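Local coordinates for StAR-related lipid transfer protein 13 (Homo sapiens, PDB 2PSO) that stimulates GTP hydrolysis by RhoA, and perhaps by Cdc42, acts as a tumour suppressor in liver cancer cells, and carries a C-terminal START domain of the lipid-binding family, at residues P87-R96 against R140-C151; V169-L179 against L190-K199. All blocks are in the same frame, centred on the assembly; numbering follows the deposited sequence.

Interaction 1 of 2, residues P87-R96 against R140-C151; sequences PSVVLNRVLR and RTWKTDLPKGMC
Helix 87-96 runs nearly antiparallel to strand 140-143 (167°, axes 10.6 Å apart), which sets Leu95 over Trp142 and brings Pro87 beside Cys151 beyond the following turn. In the helix-grip fold of the START domain, this short helix lies on the curved sheet, with Val90 and Val94 touching the neighbouring strand 169-182. Leu95 divides its two methyls between two flat groups. CD1 sits over one face of the Trp142 indole, 4.1 Å from the centroid of the five-membered ring and 14° off its normal, a CH-pi contact; CD2 lies over one face of the Arg140 guanidinium. Arg140 NH1 also makes a weak hydrogen bond of 3.3 Å to Leu95 O. A bend at chi2 (-70°) turns the Arg96 chain back toward the strand, placing its NH1 3.6 Å from Trp142 CH2 with guanidinium and ring perpendicular. Both arginines form salt bridges to Glu119, one to each carboxylate oxygen, which probably offsets their closeness. A methionine in place of Arg140 would probably leave Glu119 short of one counter-charge and the Leu95 carbonyl without its side-chain donor. Further along, Leu91 fills the angle between strand and turn: Leu91 CD2 lies against Trp142 CB, and Leu91 CG is 4.3 Å from Cys151 CB. Where the helix begins, Pro87 CB packs 3.9 Å from Cys151 SG, while its CG meets Gly149 O at 3.6 Å.

Interaction 2 of 2, residues V169-L179 against L190-K199; sequences VRAVVMDSQYL and LTHICRIDLK
Val173 and Ile196 stand side by side, Val173 CG2 lying 4.2 Å from Ile196 CG2. The Ala171 methyl rests against the same Ile196 branch. Farther along this face of the hairpin, Tyr178 stacks face to face on His192, ring centroids 3.8 Å apart and planes 8° from parallel, while Leu190 CD1 comes to the edge of the phenol at CD2. His192 has CG anti to its backbone N (chi1 -170°), which lays the imidazole against the face of the phenol. At the imidazole edge, His192 NE2 and Ser176 OG share a hydrogen bond of 2.8 Å, so the ring is held by one face and one edge. Tyr178 OH bonds to Glu217 of helix 209-223, which covers this side through further contacts to Leu190 and Cys194. On the other face, Leu179 CD1 meets Ile193 CD1 at 4.2 Å, and the Gln177 amide reaches Ile193 CG2 through NE2. On the same face as Asp175, the extended Arg195 chain carries its guanidinium to Asp70 and the carbonyl of Leu74; Met174 CE lies over one guanidinium face, 3.7 Å from Arg195 NE. Met174 and Asp175 together face Arg195, a classic beta bulge, and Arg195 O accepts from both Met174 N (3.0 Å) and Asp175 N (3.2 Å). The bulge interrupts an antiparallel hairpin of the START sheet, whose concave side, as in other helix-grip proteins, embraces the C-terminal helix.

Overall arrangement
Both contacts involve the same sheet, in which strands 134-143 and 169-182 are neighbours. The centre of interaction 2 lies about 5 Å, and that of interaction 1 about 15 Å, from the centre of the chain. Both are partly buried: interaction 1 mixes buried leucines with exposed Ser88 and Arg96, whereas interaction 2 has a buried Tyr178-His192 side. Interaction 2 is strand pairing, a ladder of backbone hydrogen bonds broken by one bulge; interaction 1 lays a helix on the sheet almost wholly through side chains, with Arg96 and Arg140 meeting the Glu119 carboxylate near the helix C-terminus. The two join where Val94 CG1 packs 3.8 Å from Tyr178 CE1 and Val90 CG1 lies 4.3 Å from Leu190 CD2.

Interaction 1 of 2, residues P87-R96 against R140-C151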
loop_
_atom_site.group_PDB
_atom_site.type_symbol
_atom_site.label_atom_id
_atom_site.label_comp_id
_atom_site.label_asym_id
_atom_site.label_seq_id
_atom_site.Cartn_x
_atom_site.Cartn_y
_atom_site.Cartn_z
ATOM N N PRO A 87 -9.653 -2.076 15.681
ATOM C CA PRO A 87 -8.325 -2.159 15.078
ATOM C C PRO A 87 -7.720 -3.541 14.969
ATOM O O PRO A 87 -7.466 -4.012 13.861
ATOM C CB PRO A 87 -7.488 -1.257 15.973
ATOM C CG PRO A 87 -8.482 -0.206 16.419
ATOM C CD PRO A 87 -9.714 -1.012 16.696
ATOM N N SER A 88 -7.486 -4.200 16.091
ATOM C CA SER A 88 -6.831 -5.512 16.040
ATOM C C SER A 88 -7.530 -6.516 15.106
ATOM O O SER A 88 -6.878 -7.343 14.497
ATOM C CB SER A 88 -6.681 -6.103 17.433
ATOM O OG SER A 88 -7.923 -6.652 17.846
ATOM N N VAL A 89 -8.845 -6.459 15.003
ATOM C CA VAL A 89 -9.553 -7.234 13.965
ATOM C C VAL A 89 -9.111 -6.857 12.561
ATOM O O VAL A 89 -8.584 -7.692 11.848
ATOM C CB VAL A 89 -11.087 -7.058 14.060
ATOM C CG1 VAL A 89 -11.771 -7.810 12.931
ATOM C CG2 VAL A 89 -11.575 -7.522 15.433
ATOM N N VAL A 90 -9.287 -5.594 12.185
ATOM C CA VAL A 90 -8.772 -5.079 10.906
ATOM C C VAL A 90 -7.326 -5.484 10.602
ATOM O O VAL A 90 -6.966 -5.733 9.437
ATOM C CB VAL A 90 -8.821 -3.543 10.867
ATOM C CG1 VAL A 90 -8.516 -3.041 9.465
ATOM C CG2 VAL A 90 -10.195 -3.053 11.339
ATOM N N LEU A 91 -6.507 -5.539 11.655
ATOM C CA LEU A 91 -5.128 -5.924 11.529
ATOM C C LEU A 91 -5.024 -7.386 11.119
ATOM O O LEU A 91 -4.245 -7.737 10.243
ATOM C CB LEU A 91 -4.402 -5.635 12.843
ATOM C CG LEU A 91 -2.923 -6.004 13.105
ATOM C CD1 LEU A 91 -2.868 -7.454 13.361
ATOM C CD2 LEU A 91 -1.937 -5.620 12.017
ATOM N N ASN A 92 -5.827 -8.239 11.728
ATOM C CA ASN A 92 -5.786 -9.640 11.397
ATOM C C ASN A 92 -6.318 -9.767 9.978
ATOM O O ASN A 92 -5.880 -10.634 9.202
ATOM C CB ASN A 92 -6.644 -10.459 12.353
ATOM C CG ASN A 92 -6.662 -11.934 11.977
ATOM O OD1 ASN A 92 -5.670 -12.634 12.192
ATOM N ND2 ASN A 92 -7.775 -12.405 11.358
ATOM N N ARG A 93 -7.239 -8.887 9.617
ATOM C CA ARG A 93 -7.807 -8.982 8.295
ATOM C C ARG A 93 -6.730 -8.704 7.272
ATOM O O ARG A 93 -6.735 -9.333 6.198
ATOM C CB ARG A 93 -8.965 -8.011 8.102
ATOM C CG ARG A 93 -9.592 -8.079 6.716
ATOM C CD ARG A 93 -10.010 -9.508 6.293
ATOM N NE ARG A 93 -10.941 -10.150 7.207
ATOM C CZ ARG A 93 -12.193 -9.743 7.398
ATOM N NH1 ARG A 93 -12.974 -10.364 8.256
ATOM N NH2 ARG A 93 -12.670 -8.697 6.751
ATOM N N VAL A 94 -5.795 -7.784 7.584
ATOM C CA VAL A 94 -4.744 -7.509 6.605
ATOM C C VAL A 94 -3.664 -8.598 6.714
ATOM O O VAL A 94 -3.066 -9.023 5.728
ATOM C CB VAL A 94 -4.089 -6.147 6.820
ATOM C CG1 VAL A 94 -2.945 -5.977 5.849
ATOM C CG2 VAL A 94 -5.080 -5.041 6.662
ATOM N N LEU A 95 -3.424 -9.047 7.940
ATOM C CA LEU A 95 -2.272 -9.854 8.205
ATOM C C LEU A 95 -2.493 -11.303 7.813
ATOM O O LEU A 95 -1.620 -11.883 7.168
ATOM C CB LEU A 95 -1.889 -9.737 9.674
ATOM C CG LEU A 95 -0.483 -10.113 10.128
ATOM C CD1 LEU A 95 -0.596 -11.058 11.293
ATOM C CD2 LEU A 95 0.263 -10.760 9.060
ATOM N N ARG A 96 -3.629 -11.909 8.187
ATOM C CA ARG A 96 -3.829 -13.340 7.872
ATOM C C ARG A 96 -5.024 -13.665 6.972
ATOM O O ARG A 96 -5.321 -14.838 6.750
ATOM C CB ARG A 96 -3.967 -14.127 9.144
ATOM C CG ARG A 96 -2.782 -14.014 10.113
ATOM C CD ARG A 96 -1.565 -14.716 9.550
ATOM N NE ARG A 96 -0.431 -14.413 10.407
ATOM C CZ ARG A 96 0.842 -14.553 10.051
ATOM N NH1 ARG A 96 1.794 -14.241 10.920
ATOM N NH2 ARG A 96 1.154 -14.999 8.833
ATOM N N ARG A 140 7.886 -8.581 7.475
ATOM C CA ARG A 140 6.755 -7.837 8.084
ATOM C C ARG A 140 6.914 -7.950 9.557
ATOM O O ARG A 140 7.279 -9.008 10.055
ATOM C CB ARG A 140 5.369 -8.465 7.832
ATOM C CG ARG A 140 5.199 -9.239 6.591
ATOM C CD ARG A 140 4.179 -10.285 6.813
ATOM N NE ARG A 140 2.968 -10.064 6.043
ATOM C CZ ARG A 140 1.920 -10.870 6.079
ATOM N NH1 ARG A 140 0.853 -10.591 5.354
ATOM N NH2 ARG A 140 1.947 -11.966 6.827
ATOM N N THR A 141 6.556 -6.902 10.269
ATOM C CA THR A 141 6.460 -7.010 11.682
ATOM C C THR A 141 5.165 -6.300 12.030
ATOM O O THR A 141 4.726 -5.445 11.276
ATOM C CB THR A 141 7.733 -6.405 12.386
ATOM O OG1 THR A 141 7.485 -6.198 13.787
ATOM C CG2 THR A 141 8.164 -5.099 11.755
ATOM N N TRP A 142 4.512 -6.662 13.127
ATOM C CA TRP A 142 3.243 -6.009 13.434
ATOM C C TRP A 142 3.193 -5.780 14.907
ATOM O O TRP A 142 3.957 -6.385 15.637
ATOM C CB TRP A 142 2.052 -6.824 12.989
ATOM C CG TRP A 142 2.037 -8.219 13.492
ATOM C CD1 TRP A 142 1.302 -8.697 14.527
ATOM C CD2 TRP A 142 2.769 -9.345 12.964
ATOM N NE1 TRP A 142 1.541 -10.045 14.700
ATOM C CE2 TRP A 142 2.439 -10.466 13.759
ATOM C CE3 TRP A 142 3.690 -9.503 11.919
ATOM C CZ2 TRP A 142 3.002 -11.724 13.557
ATOM C CZ3 TRP A 142 4.250 -10.757 11.715
ATOM C CH2 TRP A 142 3.894 -11.858 12.529
ATOM N N LYS A 143 2.292 -4.905 15.339
ATOM C CA LYS A 143 2.329 -4.393 16.679
ATOM C C LYS A 143 0.899 -4.051 17.075
ATOM O O LYS A 143 0.251 -3.300 16.380
ATOM C CB LYS A 143 3.219 -3.140 16.696
ATOM C CG LYS A 143 3.733 -2.675 18.072
ATOM C CD LYS A 143 5.193 -3.064 18.313
ATOM N N THR A 144 0.408 -4.604 18.183
ATOM C CA THR A 144 -0.975 -4.376 18.619
ATOM C C THR A 144 -1.126 -3.696 19.969
ATOM O O THR A 144 -2.247 -3.405 20.367
ATOM C CB THR A 144 -1.760 -5.681 18.694
ATOM O OG1 THR A 144 -0.897 -6.708 19.180
ATOM C CG2 THR A 144 -2.253 -6.089 17.312
ATOM N N ASP A 145 -0.019 -3.445 20.672
ATOM C CA ASP A 145 -0.070 -2.786 21.992
ATOM C C ASP A 145 0.521 -1.376 22.022
ATOM O O ASP A 145 1.224 -1.007 22.967
ATOM C CB ASP A 145 0.599 -3.643 23.074
ATOM C CG ASP A 145 2.089 -3.905 22.802
ATOM O OD1 ASP A 145 2.631 -3.441 21.762
ATOM O OD2 ASP A 145 2.722 -4.594 23.641
ATOM N N LEU A 146 0.235 -0.597 20.989
ATOM C CA LEU A 146 0.727 0.766 20.901
ATOM C C LEU A 146 -0.220 1.693 21.653
ATOM O O LEU A 146 -1.365 1.329 21.900
ATOM C CB LEU A 146 0.832 1.181 19.434
ATOM C CG LEU A 146 2.067 0.646 18.713
ATOM C CD1 LEU A 146 2.102 1.141 17.286
ATOM C CD2 LEU A 146 3.324 1.045 19.456
ATOM N N PRO A 147 0.253 2.893 22.036
ATOM C CA PRO A 147 -0.640 3.803 22.756
ATOM C C PRO A 147 -1.907 4.137 21.966
ATOM O O PRO A 147 -1.910 4.052 20.738
ATOM C CB PRO A 147 0.217 5.063 22.953
ATOM C CG PRO A 147 1.344 4.942 21.954
ATOM C CD PRO A 147 1.599 3.469 21.859
ATOM N N LYS A 148 -2.970 4.481 22.696
ATOM C CA LYS A 148 -4.243 4.936 22.138
ATOM C C LYS A 148 -4.931 3.927 21.224
ATOM O O LYS A 148 -5.570 4.329 20.256
ATOM C CB LYS A 148 -4.077 6.290 21.424
ATOM C CG LYS A 148 -4.047 7.509 22.354
ATOM N N GLY A 149 -4.786 2.629 21.519
ATOM C CA GLY A 149 -5.447 1.544 20.754
ATOM C C GLY A 149 -4.961 1.282 19.323
ATOM O O GLY A 149 -5.617 0.577 18.534
ATOM N N MET A 150 -3.802 1.847 18.996
ATOM C CA MET A 150 -3.211 1.789 17.659
ATOM C C MET A 150 -2.626 0.431 17.291
ATOM O O MET A 150 -1.985 -0.215 18.107
ATOM C CB MET A 150 -2.067 2.790 17.623
ATOM C CG MET A 150 -2.447 4.189 17.245
ATOM S SD MET A 150 -1.984 4.397 15.526
ATOM C CE MET A 150 -0.399 3.560 15.470
ATOM N N CYS A 151 -2.800 0.011 16.050
ATOM C CA CYS A 151 -2.026 -1.131 15.563
ATOM C C CYS A 151 -1.298 -0.776 14.301
ATOM O O CYS A 151 -1.713 0.130 13.589
ATOM C CB CYS A 151 -2.911 -2.321 15.262
ATOM S SG CYS A 151 -3.978 -2.733 16.587
#

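Interaction 2 of 2, residues V169-L179 against L190-K199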
loop_
_atom_site.group_PDB
_atom_site.type_symbol
_atom_site.label_atom_id
_atom_site.label_comp_id
_atom_site.label_asym_id
_atom_site.label_seq_id
_atom_site.Cartn_x
_atom_site.Cartn_y
_atom_site.Cartn_z
ATOM N N VAL A 169 7.512 -11.106 -11.772
ATOM C CA VAL A 169 8.453 -10.009 -11.519
ATOM C C VAL A 169 8.516 -9.587 -10.057
ATOM O O VAL A 169 7.568 -8.984 -9.553
ATOM C CB VAL A 169 8.051 -8.723 -12.303
ATOM C CG1 VAL A 169 9.168 -7.662 -12.249
ATOM C CG2 VAL A 169 7.675 -9.043 -13.743
ATOM N N ARG A 170 9.627 -9.859 -9.387
ATOM C CA ARG A 170 9.831 -9.346 -8.037
ATOM C C ARG A 170 9.598 -7.857 -7.945
ATOM O O ARG A 170 10.255 -7.090 -8.630
ATOM C CB ARG A 170 11.259 -9.596 -7.590
ATOM C CG ARG A 170 11.481 -10.958 -7.001
ATOM C CD ARG A 170 10.812 -11.096 -5.641
ATOM N NE ARG A 170 11.769 -11.625 -4.676
ATOM C CZ ARG A 170 12.104 -12.907 -4.582
ATOM N NH1 ARG A 170 11.532 -13.805 -5.375
ATOM N NH2 ARG A 170 12.995 -13.293 -3.670
ATOM N N ALA A 171 8.677 -7.430 -7.098
ATOM C CA ALA A 171 8.567 -6.011 -6.832
ATOM C C ALA A 171 9.571 -5.609 -5.747
ATOM O O ALA A 171 10.420 -6.397 -5.346
ATOM C CB ALA A 171 7.158 -5.646 -6.425
ATOM N N VAL A 172 9.497 -4.359 -5.306
ATOM C CA VAL A 172 10.334 -3.866 -4.225
ATOM C C VAL A 172 9.455 -2.972 -3.346
ATOM O O VAL A 172 9.233 -1.789 -3.646
ATOM C CB VAL A 172 11.565 -3.070 -4.735
ATOM C CG1 VAL A 172 12.388 -2.521 -3.559
ATOM C CG2 VAL A 172 12.458 -3.928 -5.631
ATOM N N VAL A 173 8.913 -3.560 -2.286
ATOM C CA VAL A 173 8.191 -2.794 -1.311
ATOM C C VAL A 173 9.271 -1.983 -0.603
ATOM O O VAL A 173 10.029 -2.520 0.183
ATOM C CB VAL A 173 7.397 -3.725 -0.352
ATOM C CG1 VAL A 173 6.867 -2.969 0.866
ATOM C CG2 VAL A 173 6.253 -4.367 -1.086
ATOM N N MET A 174 9.379 -0.699 -0.947
ATOM C CA MET A 174 10.397 0.177 -0.367
ATOM C C MET A 174 9.882 0.673 0.969
ATOM O O MET A 174 10.596 0.661 1.982
ATOM C CB MET A 174 10.687 1.360 -1.290
ATOM C CG MET A 174 11.023 0.977 -2.747
ATOM S SD MET A 174 11.142 2.384 -3.921
ATOM C CE MET A 174 12.006 3.603 -2.923
ATOM N N ASP A 175 8.623 1.095 0.948
ATOM C CA ASP A 175 7.866 1.431 2.146
ATOM C C ASP A 175 6.500 0.788 2.051
ATOM O O ASP A 175 5.894 0.738 0.973
ATOM C CB ASP A 175 7.665 2.933 2.254
ATOM C CG ASP A 175 8.732 3.605 3.062
ATOM O OD1 ASP A 175 9.832 3.036 3.179
ATOM O OD2 ASP A 175 8.467 4.710 3.587
ATOM N N SER A 176 6.023 0.279 3.180
ATOM C CA SER A 176 4.641 -0.150 3.303
ATOM C C SER A 176 4.318 -0.184 4.757
ATOM O O SER A 176 4.969 -0.913 5.537
ATOM C CB SER A 176 4.432 -1.541 2.748
ATOM O OG SER A 176 3.049 -1.869 2.786
ATOM N N GLN A 177 3.327 0.599 5.148
ATOM C CA GLN A 177 2.948 0.533 6.520
ATOM C C GLN A 177 1.478 0.761 6.716
ATOM O O GLN A 177 0.931 1.751 6.233
ATOM C CB GLN A 177 3.821 1.427 7.423
ATOM C CG GLN A 177 3.906 2.888 7.038
ATOM C CD GLN A 177 5.259 3.294 6.430
ATOM O OE1 GLN A 177 6.157 2.468 6.220
ATOM N NE2 GLN A 177 5.400 4.584 6.151
ATOM N N TYR A 178 0.824 -0.182 7.399
ATOM C CA TYR A 178 -0.583 -0.004 7.727
ATOM C C TYR A 178 -0.638 0.596 9.114
ATOM O O TYR A 178 -0.005 0.071 10.028
ATOM C CB TYR A 178 -1.384 -1.313 7.633
ATOM C CG TYR A 178 -1.564 -1.848 6.221
ATOM C CD1 TYR A 178 -0.623 -2.713 5.654
ATOM C CD2 TYR A 178 -2.660 -1.499 5.460
ATOM C CE1 TYR A 178 -0.756 -3.207 4.362
ATOM C CE2 TYR A 178 -2.814 -1.989 4.155
ATOM C CZ TYR A 178 -1.842 -2.845 3.624
ATOM O OH TYR A 178 -1.974 -3.335 2.338
ATOM N N LEU A 179 -1.350 1.719 9.243
ATOM C CA LEU A 179 -1.646 2.313 10.541
ATOM C C LEU A 179 -3.140 2.211 10.774
ATOM O O LEU A 179 -3.939 2.737 9.991
ATOM C CB LEU A 179 -1.208 3.777 10.615
ATOM C CG LEU A 179 0.179 4.116 10.063
ATOM C CD1 LEU A 179 0.490 5.589 10.209
ATOM C CD2 LEU A 179 1.252 3.296 10.748
ATOM N N LEU A 190 -8.409 3.128 8.824
ATOM C CA LEU A 190 -7.289 2.388 8.269
ATOM C C LEU A 190 -6.467 3.257 7.333
ATOM O O LEU A 190 -7.009 3.852 6.415
ATOM C CB LEU A 190 -7.813 1.187 7.491
ATOM C CG LEU A 190 -6.813 0.383 6.637
ATOM C CD1 LEU A 190 -5.695 -0.128 7.440
ATOM C CD2 LEU A 190 -7.537 -0.769 5.986
ATOM N N THR A 191 -5.163 3.331 7.536
ATOM C CA THR A 191 -4.331 4.130 6.644
ATOM C C THR A 191 -3.144 3.334 6.135
ATOM O O THR A 191 -2.321 2.857 6.920
ATOM C CB THR A 191 -3.816 5.385 7.339
ATOM O OG1 THR A 191 -4.913 6.268 7.598
ATOM C CG2 THR A 191 -2.791 6.107 6.484
ATOM N N HIS A 192 -3.056 3.181 4.819
ATOM C CA HIS A 192 -1.885 2.576 4.213
ATOM C C HIS A 192 -0.942 3.584 3.503
ATOM O O HIS A 192 -1.256 4.092 2.416
ATOM C CB HIS A 192 -2.321 1.505 3.239
ATOM C CG HIS A 192 -1.198 0.660 2.752
ATOM N ND1 HIS A 192 -1.235 -0.003 1.540
ATOM C CD2 HIS A 192 -0.000 0.364 3.309
ATOM C CE1 HIS A 192 -0.101 -0.666 1.368
ATOM N NE2 HIS A 192 0.661 -0.467 2.432
ATOM N N ILE A 193 0.208 3.862 4.111
ATOM C CA ILE A 193 1.260 4.600 3.430
ATOM C C ILE A 193 2.286 3.690 2.769
ATOM O O ILE A 193 3.082 3.071 3.461
ATOM C CB ILE A 193 2.057 5.477 4.399
ATOM C CG1 ILE A 193 1.139 6.480 5.090
ATOM C CG2 ILE A 193 3.196 6.203 3.644
ATOM C CD1 ILE A 193 1.699 6.986 6.389
ATOM N N CYS A 194 2.319 3.636 1.445
ATOM C CA CYS A 194 3.356 2.850 0.805
ATOM C C CYS A 194 4.008 3.437 -0.465
ATOM O O CYS A 194 3.606 4.470 -0.988
ATOM C CB CYS A 194 2.812 1.492 0.472
ATOM S SG CYS A 194 1.810 1.596 -0.982
ATOM N N ARG A 195 5.013 2.712 -0.950
ATOM C CA ARG A 195 5.902 3.133 -2.006
ATOM C C ARG A 195 6.502 1.855 -2.556
ATOM O O ARG A 195 7.436 1.296 -1.989
ATOM C CB ARG A 195 7.026 3.996 -1.426
ATOM C CG ARG A 195 7.946 4.650 -2.478
ATOM C CD ARG A 195 9.102 5.471 -1.863
ATOM N NE ARG A 195 9.647 6.413 -2.838
ATOM C CZ ARG A 195 10.766 7.133 -2.717
ATOM N NH1 ARG A 195 11.539 7.053 -1.642
ATOM N NH2 ARG A 195 11.103 7.962 -3.696
ATOM N N ILE A 196 5.946 1.373 -3.653
ATOM C CA ILE A 196 6.410 0.132 -4.235
ATOM C C ILE A 196 7.039 0.409 -5.596
ATOM O O ILE A 196 6.622 1.328 -6.306
ATOM C CB ILE A 196 5.251 -0.855 -4.385
ATOM C CG1 ILE A 196 4.411 -0.851 -3.103
ATOM C CG2 ILE A 196 5.759 -2.251 -4.678
ATOM C CD1 ILE A 196 3.272 -1.851 -3.095
ATOM N N ASP A 197 8.058 -0.373 -5.941
ATOM C CA ASP A 197 8.680 -0.333 -7.243
ATOM C C ASP A 197 8.376 -1.657 -7.943
ATOM O O ASP A 197 9.161 -2.602 -7.854
ATOM C CB ASP A 197 10.189 -0.147 -7.061
ATOM C CG ASP A 197 10.961 -0.070 -8.384
ATOM O OD1 ASP A 197 10.411 -0.426 -9.445
ATOM O OD2 ASP A 197 12.147 0.336 -8.353
ATOM N N LEU A 198 7.229 -1.741 -8.620
ATOM C CA LEU A 198 6.976 -2.859 -9.526
ATOM C C LEU A 198 7.979 -2.611 -10.618
ATOM O O LEU A 198 8.172 -1.462 -11.018
ATOM C CB LEU A 198 5.576 -2.820 -10.131
ATOM C CG LEU A 198 4.290 -2.512 -9.349
ATOM C CD1 LEU A 198 4.209 -3.244 -7.995
ATOM C CD2 LEU A 198 4.084 -1.004 -9.174
ATOM N N LYS A 199 8.634 -3.648 -11.112
ATOM C CA LYS A 199 9.721 -3.396 -12.056
ATOM C C LYS A 199 9.339 -3.458 -13.551
ATOM O O LYS A 199 9.411 -4.519 -14.171
ATOM C CB LYS A 199 10.930 -4.279 -11.730
ATOM C CG LYS A 199 11.580 -3.911 -10.405
ATOM C CD LYS A 199 13.048 -4.284 -10.376
ATOM C CE LYS A 199 13.753 -3.635 -9.193
ATOM N NZ LYS A 199 15.174 -4.072 -9.070
#